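PDB 4K2M: NTD biosynthesis operon protein NtdA from Bacillus subtilis subsp. subtilis, which catalyses the reversible pyridoxal phosphate-dependent transamination of 3-dehydro-glucose 6-phosphate with glutamate, giving kanosamine 6-phosphate for antibiotic biosynthesis. Local coordinates for residues V69-V74 and D378-I383; H199-H204 and V412-L417. One frame throughout, in Å; residues are numbered along the deposited sequence.

Interaction 1 (V69-V74 and D378-I383). With O1G (3-deoxy-3-[(E)-({3-hydroxy-2-methyl-5-[(phosphonooxy)methyl]pyridin-4-yl}methylidene)amino]-6-O-phosphono-alpha-D-gluco pyranose), chain C; EDO (1,2-ethanediol), chain E.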
loop_
_atom_site.group_PDB
_atom_site.type_symbol
_atom_site.label_atom_id
_atom_site.label_comp_id
_atom_site.label_asym_id
_atom_site.label_seq_id
_atom_site.Cartn_x
_atom_site.Cartn_y
_atom_site.Cartn_z
ATOM N N VAL A 69 -21.725 -24.754 -0.401
ATOM C CA VAL A 69 -20.292 -24.721 -0.166
ATOM C C VAL A 69 -19.731 -23.551 -0.965
ATOM O O VAL A 69 -19.538 -23.657 -2.177
ATOM C CB VAL A 69 -19.606 -26.009 -0.649
ATOM C CG1 VAL A 69 -18.104 -25.943 -0.397
ATOM C CG2 VAL A 69 -20.185 -27.244 0.047
ATOM N N PRO A 70 -19.508 -22.416 -0.292
ATOM C CA PRO A 70 -18.851 -21.274 -0.938
ATOM C C PRO A 70 -17.425 -21.637 -1.313
ATOM O O PRO A 70 -16.786 -22.425 -0.623
ATOM C CB PRO A 70 -18.844 -20.200 0.155
ATOM C CG PRO A 70 -19.843 -20.651 1.172
ATOM C CD PRO A 70 -19.877 -22.137 1.109
ATOM N N PHE A 71 -16.922 -21.079 -2.406
ATOM C CA PHE A 71 -15.566 -21.386 -2.819
ATOM C C PHE A 71 -14.531 -20.813 -1.844
ATOM O O PHE A 71 -13.567 -21.488 -1.462
ATOM C CB PHE A 71 -15.314 -20.843 -4.234
ATOM C CG PHE A 71 -13.926 -21.106 -4.727
ATOM C CD1 PHE A 71 -13.585 -22.347 -5.262
ATOM C CD2 PHE A 71 -12.947 -20.116 -4.647
ATOM C CE1 PHE A 71 -12.290 -22.593 -5.707
ATOM C CE2 PHE A 71 -11.665 -20.356 -5.075
ATOM C CZ PHE A 71 -11.327 -21.597 -5.615
ATOM N N LEU A 72 -14.715 -19.559 -1.449
ATOM C CA LEU A 72 -13.727 -18.898 -0.598
ATOM C C LEU A 72 -14.380 -17.803 0.225
ATOM O O LEU A 72 -14.274 -16.622 -0.108
ATOM C CB LEU A 72 -12.584 -18.308 -1.443
ATOM C CG LEU A 72 -11.382 -17.786 -0.641
ATOM C CD1 LEU A 72 -10.631 -18.940 0.024
ATOM C CD2 LEU A 72 -10.449 -16.973 -1.534
ATOM N N PRO A 73 -15.042 -18.192 1.322
ATOM C CA PRO A 73 -15.691 -17.234 2.226
ATOM C C PRO A 73 -14.613 -16.504 3.032
ATOM O O PRO A 73 -13.983 -17.103 3.910
ATOM C CB PRO A 73 -16.565 -18.129 3.123
ATOM C CG PRO A 73 -15.917 -19.475 3.076
ATOM C CD PRO A 73 -15.179 -19.590 1.773
ATOM N N VAL A 74 -14.388 -15.226 2.730
ATOM C CA VAL A 74 -13.230 -14.542 3.293
ATOM C C VAL A 74 -13.289 -14.408 4.797
ATOM O O VAL A 74 -12.254 -14.223 5.437
ATOM C CB VAL A 74 -12.979 -13.145 2.655
ATOM C CG1 VAL A 74 -12.719 -13.299 1.177
ATOM C CG2 VAL A 74 -14.151 -12.188 2.934
ATOM N N ASP A 378 -14.562 -22.320 -9.199
ATOM C CA ASP A 378 -14.101 -21.107 -9.857
ATOM C C ASP A 378 -12.994 -21.446 -10.832
ATOM O O ASP A 378 -12.475 -22.567 -10.844
ATOM C CB ASP A 378 -13.591 -20.102 -8.823
ATOM C CG ASP A 378 -13.781 -18.663 -9.256
ATOM O OD1 ASP A 378 -13.987 -18.420 -10.464
ATOM O OD2 ASP A 378 -13.708 -17.776 -8.382
ATOM N N VAL A 379 -12.625 -20.467 -11.651
ATOM C CA VAL A 379 -11.524 -20.647 -12.593
ATOM C C VAL A 379 -10.555 -19.479 -12.436
ATOM O O VAL A 379 -10.865 -18.358 -12.826
ATOM C CB VAL A 379 -12.039 -20.763 -14.046
ATOM C CG1 VAL A 379 -10.860 -20.761 -15.057
ATOM C CG2 VAL A 379 -12.863 -22.043 -14.227
ATOM N N TYR A 380 -9.402 -19.729 -11.817
ATOM C CA TYR A 380 -8.350 -18.706 -11.699
ATOM C C TYR A 380 -7.380 -18.925 -12.857
ATOM O O TYR A 380 -6.624 -19.912 -12.834
ATOM C CB TYR A 380 -7.596 -18.892 -10.365
ATOM C CG TYR A 380 -8.334 -18.413 -9.118
ATOM C CD1 TYR A 380 -9.574 -18.939 -8.763
ATOM C CD2 TYR A 380 -7.762 -17.462 -8.275
ATOM C CE1 TYR A 380 -10.244 -18.490 -7.618
ATOM C CE2 TYR A 380 -8.405 -17.028 -7.125
ATOM C CZ TYR A 380 -9.652 -17.544 -6.804
ATOM O OH TYR A 380 -10.293 -17.099 -5.665
ATOM N N TYR A 381 -7.345 -18.048 -13.870
ATOM C CA TYR A 381 -8.078 -16.786 -13.972
ATOM C C TYR A 381 -8.840 -16.822 -15.293
ATOM O O TYR A 381 -8.528 -17.630 -16.164
ATOM C CB TYR A 381 -7.079 -15.608 -13.932
ATOM C CG TYR A 381 -6.345 -15.622 -12.608
ATOM C CD1 TYR A 381 -6.866 -14.964 -11.508
ATOM C CD2 TYR A 381 -5.181 -16.372 -12.439
ATOM C CE1 TYR A 381 -6.227 -15.015 -10.265
ATOM C CE2 TYR A 381 -4.537 -16.435 -11.199
ATOM C CZ TYR A 381 -5.067 -15.750 -10.125
ATOM O OH TYR A 381 -4.441 -15.794 -8.891
ATOM N N PRO A 382 -9.861 -15.962 -15.444
ATOM C CA PRO A 382 -10.767 -16.142 -16.594
ATOM C C PRO A 382 -10.227 -15.743 -17.968
ATOM O O PRO A 382 -10.723 -16.259 -18.984
ATOM C CB PRO A 382 -11.980 -15.277 -16.226
ATOM C CG PRO A 382 -11.444 -14.261 -15.239
ATOM C CD PRO A 382 -10.398 -15.019 -14.448
ATOM N N ILE A 383 -9.238 -14.853 -18.028
ATOM C CA ILE A 383 -8.751 -14.371 -19.322
ATOM C C ILE A 383 -7.229 -14.462 -19.328
ATOM O O ILE A 383 -6.572 -13.998 -18.394
ATOM C CB ILE A 383 -9.183 -12.900 -19.588
ATOM C CG1 ILE A 383 -10.702 -12.755 -19.482
ATOM C CG2 ILE A 383 -8.689 -12.436 -20.965
ATOM C CD1 ILE A 383 -11.205 -11.313 -19.567
HETATM P P O1G C . -0.587 -8.669 -4.569
HETATM C C3A O1G C . -0.739 -13.591 -7.653
HETATM O O3 O1G C . -1.726 -14.493 -7.438
HETATM C C1 O1G C . -6.933 -12.694 -6.488
HETATM N "N1'" O1G C . 1.352 -12.972 -8.569
HETATM C C2 O1G C . -5.487 -13.037 -6.856
HETATM O O2 O1G C . -5.471 -14.505 -6.849
HETATM C C9A O1G C . 0.405 -13.907 -8.393
HETATM C C2A O1G C . 0.637 -15.278 -9.004
HETATM C C3 O1G C . -4.448 -12.458 -5.881
HETATM N "N3'" O1G C . -3.154 -12.666 -6.556
HETATM O O1 O1G C . -7.366 -13.397 -5.313
HETATM C C4 O1G C . -4.726 -10.979 -5.545
HETATM O O4 O1G C . -3.980 -10.817 -4.322
HETATM C C4A O1G C . -0.897 -12.328 -7.110
HETATM C C4B O1G C . -2.107 -11.959 -6.347
HETATM C C5 O1G C . -6.198 -10.849 -5.154
HETATM O O5 O1G C . -7.059 -11.294 -6.208
HETATM C C5A O1G C . 0.098 -11.376 -7.313
HETATM C C5T O1G C . 0.095 -9.927 -6.797
HETATM C C6 O1G C . -6.661 -9.428 -4.993
HETATM C C6A O1G C . 1.214 -11.729 -8.056
HETATM O OP1 O1G C . -0.106 -7.448 -5.323
HETATM O OP2 O1G C . -0.016 -8.770 -3.194
HETATM O OP3 O1G C . -2.120 -8.842 -4.672
HETATM O OP4 O1G C . 0.094 -9.940 -5.351
HETATM O O6 O1G C . -7.896 -9.273 -4.404
HETATM P "P'" O1G C . -8.205 -8.005 -3.465
HETATM O OP6 O1G C . -7.253 -8.124 -2.294
HETATM O OP7 O1G C . -8.016 -6.744 -4.278
HETATM O OP8 O1G C . -9.666 -8.247 -3.078
HETATM C C1 EDO E . -10.306 -15.431 -9.660
HETATM O O1 EDO E . -10.405 -14.071 -9.216
HETATM C C2 EDO E . -11.582 -15.808 -10.415
HETATM O O2 EDO E . -12.694 -15.519 -9.562
#

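Interaction 2 (H199-H204 and V412-L417). With EDO (1,2-ethanediol), chain G.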
loop_
_atom_site.group_PDB
_atom_site.type_symbol
_atom_site.label_atom_id
_atom_site.label_comp_id
_atom_site.label_asym_id
_atom_site.label_seq_id
_atom_site.Cartn_x
_atom_site.Cartn_y
_atom_site.Cartn_z
ATOM N N HIS A 199 5.007 -19.467 -9.702
ATOM C CA HIS A 199 4.696 -20.735 -9.047
ATOM C C HIS A 199 3.192 -20.801 -8.872
ATOM O O HIS A 199 2.656 -20.604 -7.784
ATOM C CB HIS A 199 5.455 -20.873 -7.727
ATOM C CG HIS A 199 6.932 -20.695 -7.905
ATOM N ND1 HIS A 199 7.598 -21.183 -9.001
ATOM C CD2 HIS A 199 7.847 -20.030 -7.158
ATOM C CE1 HIS A 199 8.875 -20.834 -8.928
ATOM N NE2 HIS A 199 9.050 -20.133 -7.828
ATOM N N LEU A 200 2.511 -21.036 -9.984
ATOM C CA LEU A 200 1.069 -20.837 -10.055
ATOM C C LEU A 200 0.312 -21.877 -9.257
ATOM O O LEU A 200 0.624 -23.079 -9.313
ATOM C CB LEU A 200 0.618 -20.899 -11.514
ATOM C CG LEU A 200 -0.799 -20.388 -11.775
ATOM C CD1 LEU A 200 -0.959 -18.923 -11.324
ATOM C CD2 LEU A 200 -1.090 -20.518 -13.273
ATOM N N TYR A 201 -0.681 -21.386 -8.515
ATOM C CA TYR A 201 -1.547 -22.184 -7.647
ATOM C C TYR A 201 -0.771 -22.779 -6.474
ATOM O O TYR A 201 -1.332 -23.541 -5.685
ATOM C CB TYR A 201 -2.265 -23.295 -8.429
ATOM C CG TYR A 201 -2.938 -22.824 -9.706
ATOM C CD1 TYR A 201 -3.536 -21.575 -9.787
ATOM C CD2 TYR A 201 -2.985 -23.644 -10.814
ATOM C CE1 TYR A 201 -4.156 -21.146 -10.963
ATOM C CE2 TYR A 201 -3.594 -23.229 -11.986
ATOM C CZ TYR A 201 -4.184 -21.987 -12.047
ATOM O OH TYR A 201 -4.781 -21.606 -13.229
ATOM N N GLY A 202 0.510 -22.422 -6.349
ATOM C CA GLY A 202 1.354 -22.954 -5.281
ATOM C C GLY A 202 2.286 -24.071 -5.738
ATOM O O GLY A 202 3.037 -24.636 -4.940
ATOM N N LYS A 203 2.261 -24.373 -7.031
ATOM C CA LYS A 203 3.141 -25.406 -7.603
ATOM C C LYS A 203 4.482 -24.778 -7.982
ATOM O O LYS A 203 4.525 -23.742 -8.635
ATOM C CB LYS A 203 2.489 -25.985 -8.864
ATOM C CG LYS A 203 3.313 -27.005 -9.626
ATOM C CD LYS A 203 3.413 -28.321 -8.889
ATOM C CE LYS A 203 4.058 -29.378 -9.789
ATOM N NZ LYS A 203 4.187 -30.672 -9.062
ATOM N N HIS A 204 5.577 -25.421 -7.589
ATOM C CA HIS A 204 6.920 -24.913 -7.876
ATOM C C HIS A 204 7.266 -25.139 -9.351
ATOM O O HIS A 204 7.153 -26.265 -9.867
ATOM C CB HIS A 204 7.928 -25.654 -6.986
ATOM C CG HIS A 204 9.098 -24.825 -6.554
ATOM N ND1 HIS A 204 9.846 -25.125 -5.436
ATOM C CD2 HIS A 204 9.641 -23.706 -7.086
ATOM C CE1 HIS A 204 10.810 -24.228 -5.303
ATOM N NE2 HIS A 204 10.707 -23.357 -6.291
ATOM N N VAL A 412 -9.379 -26.145 -16.946
ATOM C CA VAL A 412 -9.060 -26.104 -15.516
ATOM C C VAL A 412 -10.278 -25.716 -14.700
ATOM O O VAL A 412 -11.089 -24.869 -15.104
ATOM C CB VAL A 412 -7.864 -25.149 -15.212
ATOM C CG1 VAL A 412 -8.244 -23.697 -15.497
ATOM C CG2 VAL A 412 -7.379 -25.319 -13.757
ATOM N N LEU A 413 -10.409 -26.353 -13.541
ATOM C CA LEU A 413 -11.494 -26.057 -12.621
ATOM C C LEU A 413 -10.927 -26.119 -11.211
ATOM O O LEU A 413 -10.304 -27.113 -10.833
ATOM C CB LEU A 413 -12.614 -27.097 -12.767
ATOM C CG LEU A 413 -13.855 -26.795 -11.936
ATOM C CD1 LEU A 413 -14.368 -25.414 -12.314
ATOM C CD2 LEU A 413 -14.932 -27.832 -12.170
ATOM N N HIS A 414 -11.136 -25.060 -10.439
ATOM C CA HIS A 414 -10.632 -25.032 -9.073
ATOM C C HIS A 414 -11.714 -25.417 -8.078
ATOM O O HIS A 414 -12.843 -24.898 -8.141
ATOM C CB HIS A 414 -10.051 -23.645 -8.758
ATOM C CG HIS A 414 -8.805 -23.352 -9.529
ATOM N ND1 HIS A 414 -8.774 -22.495 -10.611
ATOM C CD2 HIS A 414 -7.553 -23.854 -9.405
ATOM C CE1 HIS A 414 -7.545 -22.465 -11.103
ATOM N NE2 HIS A 414 -6.787 -23.280 -10.391
ATOM N N LEU A 415 -11.346 -26.311 -7.156
ATOM C CA LEU A 415 -12.246 -26.795 -6.119
ATOM C C LEU A 415 -11.935 -26.059 -4.822
ATOM O O LEU A 415 -10.783 -25.686 -4.602
ATOM C CB LEU A 415 -12.023 -28.290 -5.913
ATOM C CG LEU A 415 -12.142 -29.146 -7.167
ATOM C CD1 LEU A 415 -12.071 -30.604 -6.722
ATOM C CD2 LEU A 415 -13.451 -28.860 -7.893
ATOM N N PRO A 416 -12.940 -25.865 -3.951
ATOM C CA PRO A 416 -12.684 -25.146 -2.695
ATOM C C PRO A 416 -11.543 -25.770 -1.889
ATOM O O PRO A 416 -11.506 -26.998 -1.729
ATOM C CB PRO A 416 -14.003 -25.306 -1.927
ATOM C CG PRO A 416 -15.036 -25.406 -3.015
ATOM C CD PRO A 416 -14.371 -26.207 -4.108
ATOM N N LEU A 417 -10.610 -24.941 -1.415
ATOM C CA LEU A 417 -9.506 -25.432 -0.581
ATOM C C LEU A 417 -8.894 -24.254 0.186
ATOM O O LEU A 417 -8.313 -23.343 -0.400
ATOM C CB LEU A 417 -8.453 -26.178 -1.415
ATOM C CG LEU A 417 -7.486 -27.077 -0.605
ATOM C CD1 LEU A 417 -6.806 -28.138 -1.482
ATOM C CD2 LEU A 417 -6.407 -26.263 0.123
HETATM C C1 EDO G . -5.889 -21.298 -16.464
HETATM O O1 EDO G . -5.499 -20.220 -17.309
HETATM C C2 EDO G . -4.771 -22.328 -16.375
HETATM O O2 EDO G . -3.691 -21.772 -15.622
#

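Interaction 1 (V69-V74 and D378-I383)
The hydroxyl of Tyr-381 is hydrogen-bonded to O2 of the bound O1G sugar (2.6 Å) and also receives a weak, longer bond from O3, the hydroxyl on its pyridine ring, while the preceding residue, Tyr-380, packs against Phe-71. These loops border the active site of an aspartate aminotransferase fold, here holding the external aldimine of cofactor and product. The peptide between the two tyrosines is cis, and CB of Tyr-380 sits over one face of the Tyr-381 ring, whose edge is turned to the sugar. Gln-227 and, from the second subunit, Thr-100, Tyr-276 and Lys-284 also bond O1G.

Phe-71 carries the other loop's share. With CG anti to the backbone N (chi1 179°), its ring reaches out to both Asp-378 and Tyr-380. CB of Asp-378 stands almost exactly on the ring normal, a CH-pi contact 4.0 Å from the centroid, with the carboxylate plane nearly perpendicular to the ring. Tyr-380 CE1 approaches obliquely, 3.5 Å from Phe-71 CE2, the two ring planes inclined by 34°. Asp-378 OD1 accepts the N-H of Val-379, and its OD2 takes a 2.7 Å bond from O2 of an ethanediol whose C1 lies over the centre of the Tyr-380 ring.

Interaction 2 (H199-H204 and V412-L417)
His-414 points the NE2 edge of its imidazole into the face of Tyr-201 in a T-shaped pair, the ring planes 73° apart and the centroids separated by 4.4 Å. NE2 stands over the middle of the phenol ring and comes closest to Tyr-201 CZ, at 3.3 Å, while His-414 CE1 reaches the same atom at 3.5 Å. On the opposite face Leu-200 CG covers the ring centre, so the phenol is sandwiched between an imidazole edge and the leucine side chain. Its hydroxyl is gripped twice: it is hydrogen-bonded to Tyr-380 O, and it accepts a 2.6 Å bond from O2 of an ethanediol that also rests against Val-412 CG1.

The shell behind this pair fixes the backbone of Tyr-201. Two overlapping turns, closed by Gly-202 N to His-199 O and Lys-203 N to Leu-200 O, bend the chain, with positive phi at Tyr-201 (67°) and Gly-202. Gln-227 takes the N-H of Tyr-201 through OE1, which places Tyr-201 in the second shell of the active site, behind a residue that bonds the cofactor adduct.

The turn follows strand 192-195 of the seven-stranded sheet. His-414 belongs to strand 412-415, which pairs antiparallel with strand 353-356, whose Pro-354 touches the side chains of both Tyr-201 and His-414; Leu-413, next to His-414 on strand 412-415, packs on helix 362-373.

In the fold
The four segments alternate along the chain, 69-74, 199-204, 378-383 and 412-417, so interactions 1 and 2 cross in sequence; their centres are 11 Å apart. They are joined directly: Asp-378 O lies 2.9 Å from His-414 N, a probable backbone hydrogen bond, and Phe-71 packs on His-414. Loop 378-383, which follows helix 362-373, thus touches loop 69-74, strand 412-415 of the small antiparallel sheet and the turn that follows strand 192-195 of the large one. Together they form a cluster of side chains and backbone bonds that joins the small sheet to that turn, beside the substrate-binding Tyr-381, with the second subunit completing the pocket.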